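Local coordinates for CBIX (Paracoccus pantotrophus, PDB 4CCS), which is the terminal enzyme of siroheme biosynthesis in this denitrifying bacterium, probably a chelatase that inserts ferrous iron into sirohydrochlorin, at residues A[155-158]-A[159-162]; A[185-189]-A[190-194]; A[15-18]-A[19-23]. All coordinates share one frame; numbering follows the deposited sequence.

Contact 1: A[155-158]-A[159-162]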
loop_
_atom_site.group_PDB
_atom_site.type_symbol
_atom_site.label_atom_id
_atom_site.label_comp_id
_atom_site.label_asym_id
_atom_site.label_seq_id
_atom_site.Cartn_x
_atom_site.Cartn_y
_atom_site.Cartn_z
ATOM N N CYS A 155 6.788 -10.463 -10.042
ATOM C CA CYS A 155 6.692 -9.032 -9.775
ATOM C C CYS A 155 7.118 -8.241 -10.991
ATOM O O CYS A 155 7.935 -8.707 -11.785
ATOM C CB CYS A 155 7.556 -8.647 -8.579
ATOM S SG CYS A 155 7.050 -9.398 -7.014
ATOM N N GLY A 156 6.635 -6.992 -11.062
ATOM C CA GLY A 156 7.002 -6.005 -12.063
ATOM C C GLY A 156 7.043 -4.688 -11.322
ATOM O O GLY A 156 6.161 -4.420 -10.502
ATOM N N PHE A 157 8.052 -3.858 -11.606
ATOM C CA PHE A 157 8.220 -2.587 -10.934
ATOM C C PHE A 157 8.248 -1.382 -11.879
ATOM O O PHE A 157 8.432 -1.519 -13.098
ATOM C CB PHE A 157 9.484 -2.608 -10.048
ATOM C CG PHE A 157 9.491 -3.750 -9.057
ATOM C CD1 PHE A 157 8.804 -3.652 -7.851
ATOM C CD2 PHE A 157 10.148 -4.938 -9.348
ATOM C CE1 PHE A 157 8.798 -4.711 -6.945
ATOM C CE2 PHE A 157 10.140 -6.001 -8.435
ATOM C CZ PHE A 157 9.456 -5.884 -7.245
ATOM N N ILE A 158 8.067 -0.195 -11.296
ATOM C CA ILE A 158 8.119 1.057 -12.064
ATOM C C ILE A 158 9.550 1.630 -11.998
ATOM O O ILE A 158 10.068 2.079 -13.020
ATOM C CB ILE A 158 7.027 2.050 -11.557
ATOM C CG1 ILE A 158 5.628 1.613 -12.043
ATOM C CG2 ILE A 158 7.300 3.505 -12.019
ATOM C CD1 ILE A 158 4.827 0.889 -11.090
ATOM N N GLU A 159 10.185 1.592 -10.810
ATOM C CA GLU A 159 11.509 2.179 -10.571
ATOM C C GLU A 159 12.712 1.277 -10.802
ATOM O O GLU A 159 13.836 1.780 -10.870
ATOM C CB GLU A 159 11.590 2.746 -9.146
ATOM C CG GLU A 159 10.750 3.983 -8.931
ATOM C CD GLU A 159 11.192 5.209 -9.704
ATOM O OE1 GLU A 159 12.378 5.598 -9.589
ATOM O OE2 GLU A 159 10.348 5.772 -10.437
ATOM N N GLU A 160 12.507 -0.033 -10.902
ATOM C CA GLU A 160 13.630 -0.949 -11.011
ATOM C C GLU A 160 13.291 -2.172 -11.813
ATOM O O GLU A 160 12.110 -2.443 -12.070
ATOM C CB GLU A 160 14.105 -1.341 -9.596
ATOM C CG GLU A 160 13.067 -2.127 -8.810
ATOM C CD GLU A 160 13.415 -2.363 -7.359
ATOM O OE1 GLU A 160 14.344 -3.157 -7.085
ATOM O OE2 GLU A 160 12.724 -1.786 -6.492
ATOM N N ALA A 161 14.333 -2.904 -12.246
ATOM C CA ALA A 161 14.149 -4.138 -12.988
ATOM C C ALA A 161 13.715 -5.227 -11.978
ATOM O O ALA A 161 14.178 -5.195 -10.838
ATOM C CB ALA A 161 15.451 -4.545 -13.681
ATOM N N PRO A 162 12.829 -6.167 -12.373
ATOM C CA PRO A 162 12.189 -6.297 -13.683
ATOM C C PRO A 162 11.121 -5.207 -13.859
ATOM O O PRO A 162 10.259 -5.052 -12.990
ATOM C CB PRO A 162 11.624 -7.729 -13.662
ATOM C CG PRO A 162 11.381 -8.024 -12.206
ATOM C CD PRO A 162 12.465 -7.281 -11.464
#

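Contact 2: A[185-189]-A[190-194]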
loop_
_atom_site.group_PDB
_atom_site.type_symbol
_atom_site.label_atom_id
_atom_site.label_comp_id
_atom_site.label_asym_id
_atom_site.label_seq_id
_atom_site.Cartn_x
_atom_site.Cartn_y
_atom_site.Cartn_z
ATOM N N ALA A 185 -3.679 7.957 -5.133
ATOM C CA ALA A 185 -2.815 9.030 -5.671
ATOM C C ALA A 185 -1.459 8.476 -6.129
ATOM O O ALA A 185 -1.038 8.756 -7.250
ATOM C CB ALA A 185 -2.633 10.151 -4.650
ATOM N N GLU A 186 -0.824 7.605 -5.311
ATOM C CA GLU A 186 0.452 6.992 -5.700
ATOM C C GLU A 186 0.283 6.043 -6.879
ATOM O O GLU A 186 1.133 6.027 -7.772
ATOM C CB GLU A 186 1.115 6.292 -4.520
ATOM C CG GLU A 186 1.551 7.278 -3.453
ATOM C CD GLU A 186 1.872 6.593 -2.149
ATOM O OE1 GLU A 186 0.948 6.079 -1.476
ATOM O OE2 GLU A 186 3.070 6.544 -1.817
ATOM N N HIS A 187 -0.819 5.277 -6.898
ATOM C CA HIS A 187 -1.128 4.344 -7.981
ATOM C C HIS A 187 -1.274 5.088 -9.329
ATOM O O HIS A 187 -0.610 4.720 -10.294
ATOM C CB HIS A 187 -2.412 3.557 -7.672
ATOM C CG HIS A 187 -2.882 2.677 -8.797
ATOM N ND1 HIS A 187 -4.142 2.836 -9.365
ATOM C CD2 HIS A 187 -2.243 1.661 -9.428
ATOM C CE1 HIS A 187 -4.230 1.904 -10.306
ATOM N NE2 HIS A 187 -3.114 1.173 -10.381
ATOM N N VAL A 188 -2.141 6.121 -9.382
ATOM C CA VAL A 188 -2.425 6.903 -10.606
ATOM C C VAL A 188 -1.145 7.531 -11.179
ATOM O O VAL A 188 -0.919 7.439 -12.388
ATOM C CB VAL A 188 -3.574 7.935 -10.363
ATOM C CG1 VAL A 188 -3.711 8.929 -11.524
ATOM C CG2 VAL A 188 -4.906 7.215 -10.126
ATOM N N THR A 189 -0.276 8.095 -10.311
ATOM C CA THR A 189 1.017 8.697 -10.731
ATOM C C THR A 189 1.868 7.744 -11.597
ATOM O O THR A 189 2.459 8.179 -12.593
ATOM C CB THR A 189 1.790 9.177 -9.500
ATOM O OG1 THR A 189 1.033 10.204 -8.858
ATOM C CG2 THR A 189 3.215 9.682 -9.818
ATOM N N ASP A 190 1.914 6.458 -11.232
ATOM C CA ASP A 190 2.732 5.470 -11.931
ATOM C C ASP A 190 2.188 5.020 -13.284
ATOM O O ASP A 190 2.935 4.399 -14.055
ATOM C CB ASP A 190 3.010 4.275 -11.024
ATOM C CG ASP A 190 4.150 4.516 -10.048
ATOM O OD1 ASP A 190 4.660 5.666 -9.985
ATOM O OD2 ASP A 190 4.528 3.575 -9.354
ATOM N N ASP A 191 0.922 5.363 -13.602
ATOM C CA ASP A 191 0.290 5.054 -14.890
ATOM C C ASP A 191 0.496 3.592 -15.342
ATOM O O ASP A 191 1.035 3.323 -16.426
ATOM C CB ASP A 191 0.750 6.058 -15.969
ATOM C CG ASP A 191 -0.130 6.143 -17.206
ATOM O OD1 ASP A 191 -1.160 5.434 -17.258
ATOM O OD2 ASP A 191 0.238 6.887 -18.142
ATOM N N LEU A 192 0.064 2.650 -14.490
ATOM C CA LEU A 192 0.111 1.214 -14.786
ATOM C C LEU A 192 -0.638 0.862 -16.080
ATOM O O LEU A 192 -0.138 0.001 -16.809
ATOM C CB LEU A 192 -0.465 0.387 -13.620
ATOM C CG LEU A 192 0.520 -0.144 -12.593
ATOM C CD1 LEU A 192 1.187 0.982 -11.834
ATOM C CD2 LEU A 192 -0.197 -1.052 -11.609
ATOM N N PRO A 193 -1.798 1.526 -16.407
ATOM C CA PRO A 193 -2.465 1.179 -17.672
ATOM C C PRO A 193 -1.579 1.341 -18.902
ATOM O O PRO A 193 -1.600 0.458 -19.748
ATOM C CB PRO A 193 -3.685 2.092 -17.689
ATOM C CG PRO A 193 -4.033 2.217 -16.257
ATOM C CD PRO A 193 -2.709 2.342 -15.566
ATOM N N ALA A 194 -0.736 2.396 -18.957
ATOM C CA ALA A 194 0.178 2.635 -20.078
ATOM C C ALA A 194 1.276 1.562 -20.157
ATOM O O ALA A 194 1.612 1.113 -21.253
ATOM C CB ALA A 194 0.802 4.026 -19.966
HETATM O O HOH W 1 3.865 6.676 -7.569
HETATM O O HOH W 2 -1.726 3.501 -12.443
#

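Contact 3: A[15-18]-A[19-23]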
loop_
_atom_site.group_PDB
_atom_site.type_symbol
_atom_site.label_atom_id
_atom_site.label_comp_id
_atom_site.label_asym_id
_atom_site.label_seq_id
_atom_site.Cartn_x
_atom_site.Cartn_y
_atom_site.Cartn_z
ATOM N N ASP A 15 -3.052 19.159 -6.623
ATOM C CA ASP A 15 -3.830 19.772 -5.551
ATOM C C ASP A 15 -3.837 18.820 -4.332
ATOM O O ASP A 15 -4.285 17.677 -4.467
ATOM C CB ASP A 15 -5.273 20.036 -6.035
ATOM C CG ASP A 15 -6.191 20.794 -5.087
ATOM O OD1 ASP A 15 -5.790 21.040 -3.921
ATOM O OD2 ASP A 15 -7.303 21.138 -5.501
ATOM N N PRO A 16 -3.353 19.285 -3.150
ATOM C CA PRO A 16 -3.355 18.410 -1.974
ATOM C C PRO A 16 -4.745 18.161 -1.368
ATOM O O PRO A 16 -4.879 17.231 -0.571
ATOM C CB PRO A 16 -2.432 19.120 -0.974
ATOM C CG PRO A 16 -2.332 20.513 -1.426
ATOM C CD PRO A 16 -2.687 20.583 -2.874
ATOM N N ALA A 17 -5.754 18.994 -1.697
ATOM C CA ALA A 17 -7.093 18.865 -1.093
ATOM C C ALA A 17 -7.769 17.488 -1.356
ATOM O O ALA A 17 -8.204 16.871 -0.378
ATOM C CB ALA A 17 -8.001 20.023 -1.500
ATOM N N PRO A 18 -7.805 16.964 -2.624
ATOM C CA PRO A 18 -8.427 15.634 -2.796
ATOM C C PRO A 18 -7.591 14.512 -2.145
ATOM O O PRO A 18 -8.152 13.532 -1.661
ATOM C CB PRO A 18 -8.569 15.478 -4.310
ATOM C CG PRO A 18 -7.670 16.503 -4.916
ATOM C CD PRO A 18 -7.596 17.628 -3.930
ATOM N N GLN A 19 -6.266 14.710 -2.036
ATOM C CA GLN A 19 -5.379 13.732 -1.395
ATOM C C GLN A 19 -5.688 13.680 0.108
ATOM O O GLN A 19 -5.764 12.595 0.684
ATOM C CB GLN A 19 -3.908 14.100 -1.626
ATOM C CG GLN A 19 -3.456 13.861 -3.080
ATOM C CD GLN A 19 -2.024 14.262 -3.290
ATOM O OE1 GLN A 19 -1.113 13.731 -2.668
ATOM N NE2 GLN A 19 -1.773 15.178 -4.216
ATOM N N GLN A 20 -5.909 14.852 0.719
ATOM C CA GLN A 20 -6.264 14.967 2.144
ATOM C C GLN A 20 -7.634 14.346 2.417
ATOM O O GLN A 20 -7.760 13.585 3.383
ATOM C CB GLN A 20 -6.215 16.436 2.602
ATOM C CG GLN A 20 -6.579 16.669 4.090
ATOM C CD GLN A 20 -5.621 16.031 5.075
ATOM O OE1 GLN A 20 -4.445 15.805 4.786
ATOM N NE2 GLN A 20 -6.059 15.842 6.315
ATOM N N ARG A 21 -8.639 14.638 1.556
ATOM C CA ARG A 21 -9.999 14.078 1.683
ATOM C C ARG A 21 -9.971 12.536 1.634
ATOM O O ARG A 21 -10.697 11.904 2.395
ATOM C CB ARG A 21 -10.930 14.611 0.572
ATOM C CG ARG A 21 -11.576 15.949 0.933
ATOM C CD ARG A 21 -12.632 16.388 -0.074
ATOM N NE ARG A 21 -12.038 16.753 -1.363
ATOM C CZ ARG A 21 -11.603 17.970 -1.673
ATOM N NH1 ARG A 21 -11.710 18.963 -0.799
ATOM N NH2 ARG A 21 -11.068 18.206 -2.861
ATOM N N ALA A 22 -9.143 11.940 0.746
ATOM C CA ALA A 22 -9.020 10.475 0.628
ATOM C C ALA A 22 -8.481 9.840 1.917
ATOM O O ALA A 22 -9.010 8.818 2.377
ATOM C CB ALA A 22 -8.128 10.110 -0.564
ATOM N N ILE A 23 -7.454 10.447 2.524
ATOM C CA ILE A 23 -6.859 9.887 3.753
ATOM C C ILE A 23 -7.801 10.102 4.956
ATOM O O ILE A 23 -7.893 9.223 5.820
ATOM C CB ILE A 23 -5.392 10.339 4.008
ATOM C CG1 ILE A 23 -4.514 10.193 2.729
ATOM C CG2 ILE A 23 -4.751 9.544 5.161
ATOM C CD1 ILE A 23 -4.604 8.734 1.929
HETATM O O HOH W 3 -4.163 15.495 -6.161
#

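Contact 1: A[155-158]-A[159-162]
Pro-162 O is gripped twice from the end of strand 152-157. Phe-157 N donates to it at 2.9 Å with an N-H...O angle of 155°, lying in the plane of the carbonyl, and Gly-156 CA adds a C-H...O contact at 3.5 Å. The bond ties the chain back on itself after the strand, closing a loop in which Pro-162 follows a cis peptide. The Pro-162 ring lies alongside Phe-157, the two pointing the same way, with CD at the edge of the phenyl ring 3.9 Å from Phe-157 CD2; its CG rests against Cys-155 O. Glu-160 comes from another side: its CD sits over one face of the ring, the carboxylate tilted 37° from the phenyl plane. A first torsion of 65° wedges Glu-160 CG between its own backbone N and carbonyl carbon, bringing it to 3.8 Å from Phe-157 CB, and the extended chain then carries the carboxylate on to Ser-129 N and Ser-136 OG. Helix 134-146 also packs on the phenyl ring, through Ala-139 and Arg-140 among others. Replacing Phe-157 by an alanine removes the ring, which would probably leave Pro-162 CD without its apolar neighbour and open a gap beside the Glu-160 carboxylate. The chemistry is thus divided: a backbone bond sets the loop's closure, while the phenyl ring lines the apolar stem of a carboxylate whose two oxygens are satisfied by hydrogen bonds.

Contact 2: A[185-189]-A[190-194]
Asp-190 lies against the carbonyls of Glu-186 and His-187 at the end of helix 184-189, and its side chain can be followed outward atom by atom. CB lies 3.7 Å from His-187 O, and CG comes next to Glu-186 O. The oxygen OD1 takes a hydrogen from water 1 at 2.7 Å, and the same water gives its other hydrogen to Glu-186 O at 2.8 Å, so a helix-end carbonyl reaches the carboxylate through solvent. OD2 is hydrogen-bonded to His-127 ND1; both oxygens of the carboxylate thus have a partner, which fixes its rotation. In the backbone, Asp-190 N makes a weak bond to His-187 O, and Asp-191 N reaches Val-188 O at 3.0 Å. Asp-191 then leaves the helix with a positive phi of 47° and occupies the N-cap position of the next helix. Water 2 spans the break, donating to His-187 O at 2.7 Å and accepting from Leu-192 N, and it also lies over one face of the His-187 imidazole, toward the rim. With CG anti to the backbone N (chi1 174°), that ring swings forward until Leu-192 CD2 meets its edge, 3.9 Å from His-187 NE2, the two side chains crossing at about a right angle. His-187 ND1 is bonded to Gln-184 OE1, and Phe-181 packs edge-to-face with the ring. The break therefore links helix 184-189 to helix 192-199, with His-187 and Leu-192 both resting on Pro-179 at the end of parallel strand 175-179.

Contact 3: A[15-18]-A[19-23]
Arg-21 folds back over Ala-17 and Pro-18 in the N-terminal turn of helix 16-30, the helix of a beta-alpha-beta unit between strands 4-9 and 38-43. Its guanidinium lies face-on to the backbone, with Ala-17 O 3.8 Å from its plane and over its centre. A bend at chi3 (-69°) turns the group back toward the start of the helix; NH2 then comes 3.7 Å from Pro-18 CD, and both terminal nitrogens lie near Ala-17 CB. The arginine and proline side chains cross obliquely. Beneath them the regular helical ladder begins: Gln-20 N to Pro-16 O at 2.9 Å, Arg-21 N to Ala-17 O and Ala-22 N to Pro-18 O. Asp-15 is the N-cap, its OD1 accepting from Ala-17 N at 3.0 Å, approached 55° out of the carboxylate plane. The carboxylate at the N-terminus would probably interact favourably with the helix dipole, and Asp-15 OD2 stays 5.5 Å from Arg-21 NH2, opposite charges not in contact that may attract weakly. Gln-20 carries its amide away from the turn, NE2 to Glu-24 and OE1 to Thr-43 N at the end of strand 38-43. Gln-19 runs extended past the helix start, its CB against Pro-16 O and its OE1 accepting from Gln-12 N. At the other corner of that amide, water 3 accepts from Gln-19 NE2 at 3.1 Å and donates to Asp-15 O at 2.8 Å.

How the contacts relate
Contacts 1 and 2, centres 14 Å apart, meet through Ile-158, whose CD1 packs 3.2 Å from Asp-190 OD2 and 3.7 Å from Leu-192 CD1. His-127 ties them further, bonding to the backbone of Ile-158 and Glu-159 and to the Asp-190 carboxylate. Contact 2 also reaches contact 3, where Ala-185 CB lies 4.1 Å from Gln-19 CG; Gln-12 bridges the same pair, bonded to Thr-189 and to Gln-19. Contacts 1 and 3 stay apart, about 16 Å between nearest atoms. Contact 2, on the half that holds strand 175-179, reaches across to the helix of the other half, consistent with the chelatase fold, in which the active-site cleft lies between two such alpha/beta halves.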